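Local atomic coordinates of taurine:2-oxoglutarate aminotransferase (Bifidobacterium kashiwanohense PV20-2, PDB entry 6JIX), a protein that probably transfers the amino group of taurine to 2-oxoglutarate as a class-III transaminase, using pyridoxal 5'-phosphate as its cofactor. Residues A[118-123]-A[142-147]; A[149-154]-A[160-165]; A[39-44]-A[49-54]. One frame throughout, in Å; residues are numbered along the deposited sequence.

In the fold
From the N terminus the chain first forms interaction 3, a hairpin in which strands 40-43 and 48-51 close a short turn beside a bound glutamate. Interaction 1 follows: it closes a loop of 18 residues that include the rest of helix 116-131 and strand 135-139, by bringing that helix against the cofactor loop at 142-147. Interaction 2 then closes five residues between helix 148-153 and helix 159-162. The three run in series, with no nesting or crossing. Interactions 1 and 2 touch, the amide N of His144 meeting OG of Ser154, whereas interaction 3 lies about 27 Å from interaction 1, centre to centre, across the chain's middle. All three reach the second subunit.

Interaction 1. Residues A[118-123]-A[142-147]; sequences DSNENA and SYHGST. With PLP (pyridoxal-5'-phosphate), chain G.
Asn120 reaches from its helix with a side-chain amide to hold the main-chain carbonyl of His144 beside the cofactor. ND2 of Asn120 donates to O of His144 at 3.0 Å, with an almost straight N-H...O angle of 173° and the oxygen lying in the amide plane. Its CG stands beside the backbone N (chi1 -75°), sending the amide toward the loop, where it meets the imidazole at the ring edge, the two planes 84° apart. Asp252 ties the pair together, its OD2 bonding both Asn120 ND2 and His144 ND1, while Asn120 OD1 is taken by Thr278. The loop thus set lies against pyridoxal phosphate: C of His144 is 3.5 Å from ring atom C6, and the edge of the Tyr143 ring faces C4A, CE2 to C4A being 3.6 Å. N of Gly145 sits over the centre of the Tyr143 ring. Farther along, OG1 of Thr147 donates to OE1 of Glu121, a bond whose modelled length is doubtful; OE2 of Glu121 bonds Ile148 N of the second subunit. The contact sets helix 116-131 against the loop joining strand 135-139 to helix 148-153, with strand 213-219 packing on Asn120 and His144.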
loop_
_atom_site.group_PDB
_atom_site.type_symbol
_atom_site.label_atom_id
_atom_site.label_comp_id
_atom_site.label_asym_id
_atom_site.label_seq_id
_atom_site.Cartn_x
_atom_site.Cartn_y
_atom_site.Cartn_z
ATOM N N ASP A 118 0.770 2.059 -4.866
ATOM C CA ASP A 118 1.336 3.251 -4.232
ATOM C C ASP A 118 2.642 3.669 -4.914
ATOM O O ASP A 118 2.987 4.861 -4.923
ATOM C CB ASP A 118 1.465 3.114 -2.701
ATOM C CG ASP A 118 2.210 1.869 -2.238
ATOM O OD1 ASP A 118 2.470 0.929 -3.030
ATOM O OD2 ASP A 118 2.532 1.837 -1.023
ATOM N N SER A 119 3.353 2.735 -5.541
ATOM C CA SER A 119 4.543 3.155 -6.271
ATOM C C SER A 119 4.182 3.959 -7.528
ATOM O O SER A 119 4.866 4.932 -7.868
ATOM C CB SER A 119 5.396 1.938 -6.615
ATOM O OG SER A 119 4.563 0.850 -6.945
ATOM N N ASN A 120 3.089 3.620 -8.206
ATOM C CA ASN A 120 2.656 4.476 -9.307
ATOM C C ASN A 120 2.146 5.819 -8.802
ATOM O O ASN A 120 2.431 6.862 -9.409
ATOM C CB ASN A 120 1.617 3.754 -10.155
ATOM C CG ASN A 120 2.251 2.696 -11.032
ATOM O OD1 ASN A 120 3.397 2.849 -11.440
ATOM N ND2 ASN A 120 1.534 1.613 -11.298
ATOM N N GLU A 121 1.371 5.812 -7.702
ATOM C CA GLU A 121 0.937 7.057 -7.063
ATOM C C GLU A 121 2.119 7.973 -6.810
ATOM O O GLU A 121 2.069 9.174 -7.083
ATOM C CB GLU A 121 0.234 6.769 -5.734
ATOM C CG GLU A 121 -0.976 5.863 -5.799
ATOM C CD GLU A 121 -2.272 6.645 -5.755
ATOM O OE1 GLU A 121 -3.322 6.035 -5.462
ATOM O OE2 GLU A 121 -2.241 7.872 -6.016
ATOM N N ASN A 122 3.188 7.417 -6.263
ATOM C CA ASN A 122 4.318 8.240 -5.885
ATOM C C ASN A 122 5.128 8.654 -7.104
ATOM O O ASN A 122 5.611 9.792 -7.168
ATOM C CB ASN A 122 5.178 7.488 -4.859
ATOM C CG ASN A 122 4.622 7.606 -3.443
ATOM O OD1 ASN A 122 4.406 8.712 -2.936
ATOM N ND2 ASN A 122 4.359 6.465 -2.808
ATOM N N ALA A 123 5.246 7.765 -8.099
ATOM C CA ALA A 123 5.918 8.146 -9.336
ATOM C C ALA A 123 5.212 9.325 -9.990
ATOM O O ALA A 123 5.857 10.291 -10.411
ATOM C CB ALA A 123 5.997 6.954 -10.291
ATOM N N SER A 142 -4.506 -0.498 -20.061
ATOM C CA SER A 142 -3.502 -0.524 -19.005
ATOM C C SER A 142 -4.187 -0.662 -17.655
ATOM O O SER A 142 -5.362 -0.298 -17.493
ATOM C CB SER A 142 -2.633 0.746 -19.029
ATOM O OG SER A 142 -3.254 1.835 -18.354
ATOM N N TYR A 143 -3.443 -1.213 -16.697
ATOM C CA TYR A 143 -3.832 -1.216 -15.291
ATOM C C TYR A 143 -2.631 -0.826 -14.443
ATOM O O TYR A 143 -1.538 -1.385 -14.613
ATOM C CB TYR A 143 -4.367 -2.579 -14.844
ATOM C CG TYR A 143 -4.813 -2.600 -13.396
ATOM C CD1 TYR A 143 -5.981 -1.956 -12.999
ATOM C CD2 TYR A 143 -4.058 -3.256 -12.417
ATOM C CE1 TYR A 143 -6.405 -1.969 -11.664
ATOM C CE2 TYR A 143 -4.470 -3.280 -11.079
ATOM C CZ TYR A 143 -5.650 -2.630 -10.701
ATOM O OH TYR A 143 -6.068 -2.637 -9.371
ATOM N N HIS A 144 -2.841 0.132 -13.525
ATOM C CA HIS A 144 -1.779 0.648 -12.664
ATOM C C HIS A 144 -2.101 0.634 -11.177
ATOM O O HIS A 144 -1.322 1.179 -10.389
ATOM C CB HIS A 144 -1.414 2.082 -13.068
ATOM C CG HIS A 144 -0.887 2.194 -14.461
ATOM N ND1 HIS A 144 0.373 1.763 -14.815
ATOM C CD2 HIS A 144 -1.455 2.677 -15.594
ATOM C CE1 HIS A 144 0.565 1.991 -16.104
ATOM N NE2 HIS A 144 -0.527 2.550 -16.598
ATOM N N GLY A 145 -3.238 0.078 -10.771
ATOM C CA GLY A 145 -3.625 0.038 -9.377
ATOM C C GLY A 145 -5.033 0.562 -9.178
ATOM O O GLY A 145 -5.662 1.103 -10.085
ATOM N N SER A 146 -5.512 0.411 -7.941
ATOM C CA SER A 146 -6.911 0.677 -7.630
ATOM C C SER A 146 -7.126 1.891 -6.737
ATOM O O SER A 146 -8.269 2.360 -6.616
ATOM C CB SER A 146 -7.549 -0.552 -6.966
ATOM O OG SER A 146 -6.647 -1.128 -6.047
ATOM N N THR A 147 -6.078 2.423 -6.120
ATOM C CA THR A 147 -6.262 3.634 -5.338
ATOM C C THR A 147 -6.539 4.813 -6.275
ATOM O O THR A 147 -6.251 4.759 -7.473
ATOM C CB THR A 147 -5.042 3.870 -4.436
ATOM O OG1 THR A 147 -3.835 3.651 -5.171
ATOM C CG2 THR A 147 -5.054 2.892 -3.280
HETATM N N1 PLP G . 0.726 -2.185 -12.276
HETATM C C2 PLP G . 0.566 -3.333 -12.942
HETATM C C2A PLP G . 1.197 -3.530 -14.309
HETATM C C3 PLP G . -0.197 -4.388 -12.382
HETATM O O3 PLP G . -0.384 -5.584 -13.048
HETATM C C4 PLP G . -0.772 -4.237 -11.140
HETATM C C4A PLP G . -1.601 -5.417 -10.555
HETATM O O4A PLP G . -2.149 -6.226 -11.305
HETATM C C5 PLP G . -0.572 -2.993 -10.465
HETATM C C6 PLP G . 0.194 -1.980 -11.058
HETATM C C5A PLP G . -1.205 -2.777 -9.042
HETATM O O4P PLP G . -0.368 -3.444 -8.151
HETATM P P PLP G . -0.882 -3.763 -6.640
HETATM O O1P PLP G . 0.224 -4.271 -5.822
HETATM O O2P PLP G . -1.289 -2.530 -5.936
HETATM O O3P PLP G . -2.178 -4.833 -6.728
#

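Interaction 2. Residues A[149-154]-A[160-165]; sequences GASNAS and FATELG
Ser151 and Thr162 turn their hydroxyls to each other through different first torsions: OG of Ser151 stands opposite the backbone N (chi1 -166°), while OG1 of Thr162 lies beside its own N (chi1 -60°). Together they join two short consecutive helices of the class-III aminotransferase fold, 148-153 and the weakly bonded 159-162, with five residues between the segments. The two oxygens are hydrogen-bonded at 2.9 Å from OG of Ser151 to OG1 of Thr162, and either could be the donor. Both residues are buried and point toward the facing segment, and their CA atoms, 6.5 Å apart, are the closest CA pair across the two segments.

The methyl of Thr162 has the anti place that OG takes in Ser151, and it is carried toward the first helix: CG2 is 3.8 Å from CB of Ser151 and 3.9 Å from ND2 of Asn152. Thr162 therefore offers a polar branch to the serine and an apolar one to the serine's CB and the side of the amide. ND2 of Asn152 itself bonds Ile148 O one turn earlier, and its OD1 accepts from Ala168 N, which fixes the rotation of the amide. At the end of helix 148-153, OG of Ser154 donates to O of Ala150 at 2.7 Å, arriving from above the carbonyl plane. Thr162 also packs on Lys125 of the second subunit.

Glu163 brings the end of its side chain near Asn152, its OE2 in a salt bridge with Arg159. A water completes the link, donating to OD1 of Asn152 at 2.9 Å and to OE2 of Glu163 at 2.8 Å.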
loop_
_atom_site.group_PDB
_atom_site.type_symbol
_atom_site.label_atom_id
_atom_site.label_comp_id
_atom_site.label_asym_id
_atom_site.label_seq_id
_atom_site.Cartn_x
_atom_site.Cartn_y
_atom_site.Cartn_z
ATOM N N GLY A 149 -5.415 7.618 -7.181
ATOM C CA GLY A 149 -4.415 8.106 -8.117
ATOM C C GLY A 149 -4.072 7.093 -9.197
ATOM O O GLY A 149 -4.113 7.398 -10.396
ATOM N N ALA A 150 -3.717 5.869 -8.790
ATOM C CA ALA A 150 -3.340 4.869 -9.779
ATOM C C ALA A 150 -4.529 4.448 -10.641
ATOM O O ALA A 150 -4.350 4.094 -11.814
ATOM C CB ALA A 150 -2.728 3.652 -9.084
ATOM N N SER A 151 -5.750 4.503 -10.090
ATOM C CA SER A 151 -6.924 4.063 -10.834
ATOM C C SER A 151 -7.348 5.100 -11.862
ATOM O O SER A 151 -7.788 4.738 -12.960
ATOM C CB SER A 151 -8.079 3.750 -9.879
ATOM O OG SER A 151 -9.103 3.033 -10.550
ATOM N N ASN A 152 -7.218 6.394 -11.538
ATOM C CA ASN A 152 -7.442 7.413 -12.556
ATOM C C ASN A 152 -6.428 7.271 -13.686
ATOM O O ASN A 152 -6.758 7.492 -14.860
ATOM C CB ASN A 152 -7.382 8.813 -11.942
ATOM C CG ASN A 152 -8.737 9.302 -11.483
ATOM O OD1 ASN A 152 -9.542 9.823 -12.269
ATOM N ND2 ASN A 152 -9.002 9.135 -10.203
ATOM N N ALA A 153 -5.194 6.880 -13.357
ATOM C CA ALA A 153 -4.204 6.656 -14.402
ATOM C C ALA A 153 -4.466 5.369 -15.179
ATOM O O ALA A 153 -4.042 5.261 -16.337
ATOM C CB ALA A 153 -2.798 6.629 -13.801
ATOM N N SER A 154 -5.175 4.411 -14.585
ATOM C CA SER A 154 -5.439 3.137 -15.246
ATOM C C SER A 154 -6.483 3.285 -16.345
ATOM O O SER A 154 -7.434 4.068 -16.224
ATOM C CB SER A 154 -5.896 2.103 -14.227
ATOM O OG SER A 154 -4.841 1.860 -13.329
ATOM N N PHE A 160 -13.782 3.072 -13.535
ATOM C CA PHE A 160 -15.086 3.733 -13.532
ATOM C C PHE A 160 -15.603 3.921 -12.104
ATOM O O PHE A 160 -16.181 4.970 -11.771
ATOM C CB PHE A 160 -16.091 2.946 -14.384
ATOM C CG PHE A 160 -15.679 2.773 -15.824
ATOM C CD1 PHE A 160 -14.572 3.446 -16.347
ATOM C CD2 PHE A 160 -16.401 1.934 -16.664
ATOM C CE1 PHE A 160 -14.178 3.270 -17.690
ATOM C CE2 PHE A 160 -16.025 1.750 -18.001
ATOM C CZ PHE A 160 -14.904 2.413 -18.518
ATOM N N ALA A 161 -15.438 2.899 -11.255
ATOM C CA ALA A 161 -15.840 3.032 -9.858
ATOM C C ALA A 161 -15.055 4.139 -9.174
ATOM O O ALA A 161 -15.634 4.986 -8.486
ATOM C CB ALA A 161 -15.652 1.710 -9.114
ATOM N N THR A 162 -13.734 4.175 -9.379
ATOM C CA THR A 162 -12.943 5.233 -8.754
ATOM C C THR A 162 -13.419 6.610 -9.205
ATOM O O THR A 162 -13.267 7.600 -8.476
ATOM C CB THR A 162 -11.452 5.052 -9.051
ATOM O OG1 THR A 162 -11.003 3.793 -8.539
ATOM C CG2 THR A 162 -10.653 6.142 -8.372
ATOM N N GLU A 163 -13.987 6.688 -10.405
ATOM C CA GLU A 163 -14.464 7.940 -10.966
ATOM C C GLU A 163 -15.786 8.406 -10.362
ATOM O O GLU A 163 -16.227 9.516 -10.676
ATOM C CB GLU A 163 -14.580 7.796 -12.483
ATOM C CG GLU A 163 -13.218 7.781 -13.158
ATOM C CD GLU A 163 -13.289 7.795 -14.683
ATOM O OE1 GLU A 163 -14.259 7.247 -15.269
ATOM O OE2 GLU A 163 -12.354 8.359 -15.295
ATOM N N LEU A 164 -16.421 7.620 -9.495
ATOM C CA LEU A 164 -17.573 8.124 -8.759
ATOM C C LEU A 164 -17.169 9.366 -7.967
ATOM O O LEU A 164 -16.162 9.370 -7.253
ATOM C CB LEU A 164 -18.130 7.040 -7.836
ATOM C CG LEU A 164 -18.895 5.911 -8.551
ATOM C CD1 LEU A 164 -19.004 4.636 -7.715
ATOM C CD2 LEU A 164 -20.267 6.381 -8.982
ATOM N N GLY A 165 -17.938 10.435 -8.103
ATOM C CA GLY A 165 -17.498 11.699 -7.552
ATOM C C GLY A 165 -16.666 12.577 -8.480
ATOM O O GLY A 165 -16.410 13.735 -8.123
HETATM O O HOH W 1 -9.855 9.523 -15.132
#

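Interaction 3. Residues A[39-44]-A[49-54]; sequences IYFWDY and YTDMSS. With GLU (glutamic acid), chain N.
A beta hairpin whose second strand runs into a glutamate-binding pocket is formed by residues 39-44 and 49-54. Phe41 and Tyr49 make the antiparallel hydrogen-bonded pair, N of Phe41 giving to O of Tyr49 at 3.1 Å and N of Tyr49 to O of Phe41 at 2.9 Å. Next comes the non-hydrogen-bonded pair Tyr40-Thr50, and beyond it N of Asp51 donates to O of Ile39 at 2.7 Å. Tyr49 CB lies over one face of the Phe41 ring, 3.9 Å from its centroid; the ring planes are 24° apart and so far displaced that they scarcely overlap. With CG beside its backbone N (chi1 -58°), Tyr49 extends its phenol to Asp43, where OH donates to OD2 at 2.8 Å, the carboxylate standing at 72° to the ring at its edge. Losing the phenol to an alanine here would probably leave OD2 of Asp43 without its donor. The edge of the Phe41 ring meets Asp51, CE2 to CG being 4.0 Å. Asp51, held by His63 at OD2 and Leu55 N at OD1, lines the glutamate with Ser53. The Phe41 ring also touches Tyr86 of the second subunit, while on the sheet face that carries Tyr40 and Thr50, OG1 of Thr50 bonds OE2 of Glu432. Strands 33-37 and 407-408 flank the pair, making this the central hairpin of a small four-stranded mixed sheet.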
loop_
_atom_site.group_PDB
_atom_site.type_symbol
_atom_site.label_atom_id
_atom_site.label_comp_id
_atom_site.label_asym_id
_atom_site.label_seq_id
_atom_site.Cartn_x
_atom_site.Cartn_y
_atom_site.Cartn_z
ATOM N N ILE A 39 6.096 -24.772 -7.736
ATOM C CA ILE A 39 5.124 -24.255 -8.684
ATOM C C ILE A 39 3.709 -24.764 -8.385
ATOM O O ILE A 39 2.854 -24.738 -9.272
ATOM C CB ILE A 39 5.524 -24.572 -10.132
ATOM C CG1 ILE A 39 5.270 -26.053 -10.418
ATOM C CG2 ILE A 39 6.982 -24.166 -10.388
ATOM C CD1 ILE A 39 5.170 -26.396 -11.871
ATOM N N TYR A 40 3.450 -25.257 -7.169
ATOM C CA TYR A 40 2.171 -25.874 -6.829
ATOM C C TYR A 40 1.589 -25.267 -5.562
ATOM O O TYR A 40 2.285 -24.630 -4.762
ATOM C CB TYR A 40 2.296 -27.397 -6.628
ATOM C CG TYR A 40 3.049 -28.077 -7.733
ATOM C CD1 TYR A 40 2.436 -28.353 -8.953
ATOM C CD2 TYR A 40 4.380 -28.417 -7.574
ATOM C CE1 TYR A 40 3.130 -28.959 -9.980
ATOM C CE2 TYR A 40 5.085 -29.020 -8.589
ATOM C CZ TYR A 40 4.455 -29.295 -9.792
ATOM O OH TYR A 40 5.175 -29.892 -10.805
ATOM N N PHE A 41 0.286 -25.478 -5.391
ATOM C CA PHE A 41 -0.375 -25.277 -4.108
ATOM C C PHE A 41 -1.504 -26.296 -4.007
ATOM O O PHE A 41 -1.872 -26.938 -5.003
ATOM C CB PHE A 41 -0.863 -23.832 -3.911
ATOM C CG PHE A 41 -1.789 -23.331 -4.975
ATOM C CD1 PHE A 41 -3.148 -23.595 -4.915
ATOM C CD2 PHE A 41 -1.309 -22.547 -6.018
ATOM C CE1 PHE A 41 -4.012 -23.101 -5.887
ATOM C CE2 PHE A 41 -2.165 -22.058 -6.989
ATOM C CZ PHE A 41 -3.521 -22.338 -6.922
ATOM N N TRP A 42 -1.994 -26.505 -2.773
ATOM C CA TRP A 42 -2.916 -27.594 -2.475
ATOM C C TRP A 42 -4.114 -27.090 -1.693
ATOM O O TRP A 42 -3.962 -26.307 -0.748
ATOM C CB TRP A 42 -2.210 -28.696 -1.664
ATOM C CG TRP A 42 -1.159 -29.446 -2.446
ATOM C CD1 TRP A 42 -1.308 -30.645 -3.096
ATOM C CD2 TRP A 42 0.196 -29.040 -2.666
ATOM N NE1 TRP A 42 -0.134 -30.997 -3.707
ATOM C CE2 TRP A 42 0.807 -30.034 -3.458
ATOM C CE3 TRP A 42 0.955 -27.934 -2.264
ATOM C CZ2 TRP A 42 2.143 -29.953 -3.857
ATOM C CZ3 TRP A 42 2.282 -27.859 -2.664
ATOM C CH2 TRP A 42 2.859 -28.858 -3.454
ATOM N N ASP A 43 -5.300 -27.591 -2.043
ATOM C CA ASP A 43 -6.471 -27.337 -1.214
ATOM C C ASP A 43 -6.483 -28.346 -0.063
ATOM O O ASP A 43 -5.626 -29.225 0.028
ATOM C CB ASP A 43 -7.759 -27.388 -2.050
ATOM C CG ASP A 43 -7.982 -28.743 -2.739
ATOM O OD1 ASP A 43 -7.654 -29.786 -2.117
ATOM O OD2 ASP A 43 -8.490 -28.765 -3.898
ATOM N N TYR A 44 -7.470 -28.244 0.825
ATOM C CA TYR A 44 -7.419 -29.063 2.026
ATOM C C TYR A 44 -7.771 -30.524 1.771
ATOM O O TYR A 44 -7.559 -31.356 2.663
ATOM C CB TYR A 44 -8.319 -28.472 3.107
ATOM C CG TYR A 44 -7.677 -27.336 3.892
ATOM C CD1 TYR A 44 -7.680 -26.032 3.400
ATOM C CD2 TYR A 44 -7.082 -27.560 5.128
ATOM C CE1 TYR A 44 -7.114 -24.983 4.129
ATOM C CE2 TYR A 44 -6.505 -26.522 5.855
ATOM C CZ TYR A 44 -6.528 -25.234 5.353
ATOM O OH TYR A 44 -5.960 -24.194 6.059
ATOM N N TYR A 49 -2.723 -27.996 -7.544
ATOM C CA TYR A 49 -2.868 -27.055 -8.646
ATOM C C TYR A 49 -1.478 -26.609 -9.076
ATOM O O TYR A 49 -0.659 -26.225 -8.237
ATOM C CB TYR A 49 -3.747 -25.855 -8.231
ATOM C CG TYR A 49 -5.108 -26.323 -7.769
ATOM C CD1 TYR A 49 -6.160 -26.501 -8.675
ATOM C CD2 TYR A 49 -5.323 -26.672 -6.436
ATOM C CE1 TYR A 49 -7.403 -26.986 -8.255
ATOM C CE2 TYR A 49 -6.560 -27.156 -6.002
ATOM C CZ TYR A 49 -7.596 -27.313 -6.913
ATOM O OH TYR A 49 -8.811 -27.789 -6.457
ATOM N N THR A 50 -1.220 -26.636 -10.377
ATOM C CA THR A 50 0.038 -26.140 -10.914
ATOM C C THR A 50 -0.163 -24.661 -11.203
ATOM O O THR A 50 -1.043 -24.288 -11.994
ATOM C CB THR A 50 0.447 -26.901 -12.183
ATOM O OG1 THR A 50 0.157 -28.300 -12.031
ATOM C CG2 THR A 50 1.935 -26.742 -12.466
ATOM N N ASP A 51 0.663 -23.822 -10.581
ATOM C CA ASP A 51 0.429 -22.379 -10.591
ATOM C C ASP A 51 0.970 -21.784 -11.893
ATOM O O ASP A 51 2.018 -21.135 -11.947
ATOM C CB ASP A 51 1.069 -21.744 -9.364
ATOM C CG ASP A 51 0.687 -20.296 -9.194
ATOM O OD1 ASP A 51 -0.249 -19.836 -9.891
ATOM O OD2 ASP A 51 1.327 -19.621 -8.354
ATOM N N MET A 52 0.203 -21.976 -12.964
ATOM C CA MET A 52 0.616 -21.524 -14.286
ATOM C C MET A 52 0.472 -20.007 -14.498
ATOM O O MET A 52 0.961 -19.490 -15.514
ATOM C CB MET A 52 -0.179 -22.304 -15.338
ATOM C CG MET A 52 0.157 -23.780 -15.336
ATOM S SD MET A 52 1.926 -24.069 -15.599
ATOM C CE MET A 52 2.046 -23.575 -17.330
ATOM N N SER A 53 -0.127 -19.272 -13.557
ATOM C CA SER A 53 -0.189 -17.817 -13.632
ATOM C C SER A 53 0.684 -17.146 -12.577
ATOM O O SER A 53 0.608 -15.922 -12.405
ATOM C CB SER A 53 -1.631 -17.335 -13.465
ATOM O OG SER A 53 -1.993 -17.361 -12.089
ATOM N N SER A 54 1.495 -17.921 -11.853
ATOM C CA SER A 54 2.326 -17.385 -10.779
ATOM C C SER A 54 1.495 -16.561 -9.800
ATOM O O SER A 54 1.933 -15.512 -9.313
ATOM C CB SER A 54 3.475 -16.558 -11.338
ATOM O OG SER A 54 4.550 -17.407 -11.652
HETATM N N GLU N . -6.588 -17.845 -10.619
HETATM C CA GLU N . -5.248 -17.321 -10.430
HETATM C C GLU N . -4.488 -18.089 -9.345
HETATM O O GLU N . -3.633 -18.998 -9.652
HETATM C CB GLU N . -5.382 -15.868 -10.001
HETATM C CG GLU N . -6.455 -15.751 -8.937
HETATM C CD GLU N . -6.742 -14.297 -8.598
HETATM O OE1 GLU N . -6.916 -13.539 -9.584
HETATM O OE2 GLU N . -6.801 -13.862 -7.392
HETATM O OXT GLU N . -4.724 -17.792 -8.148
#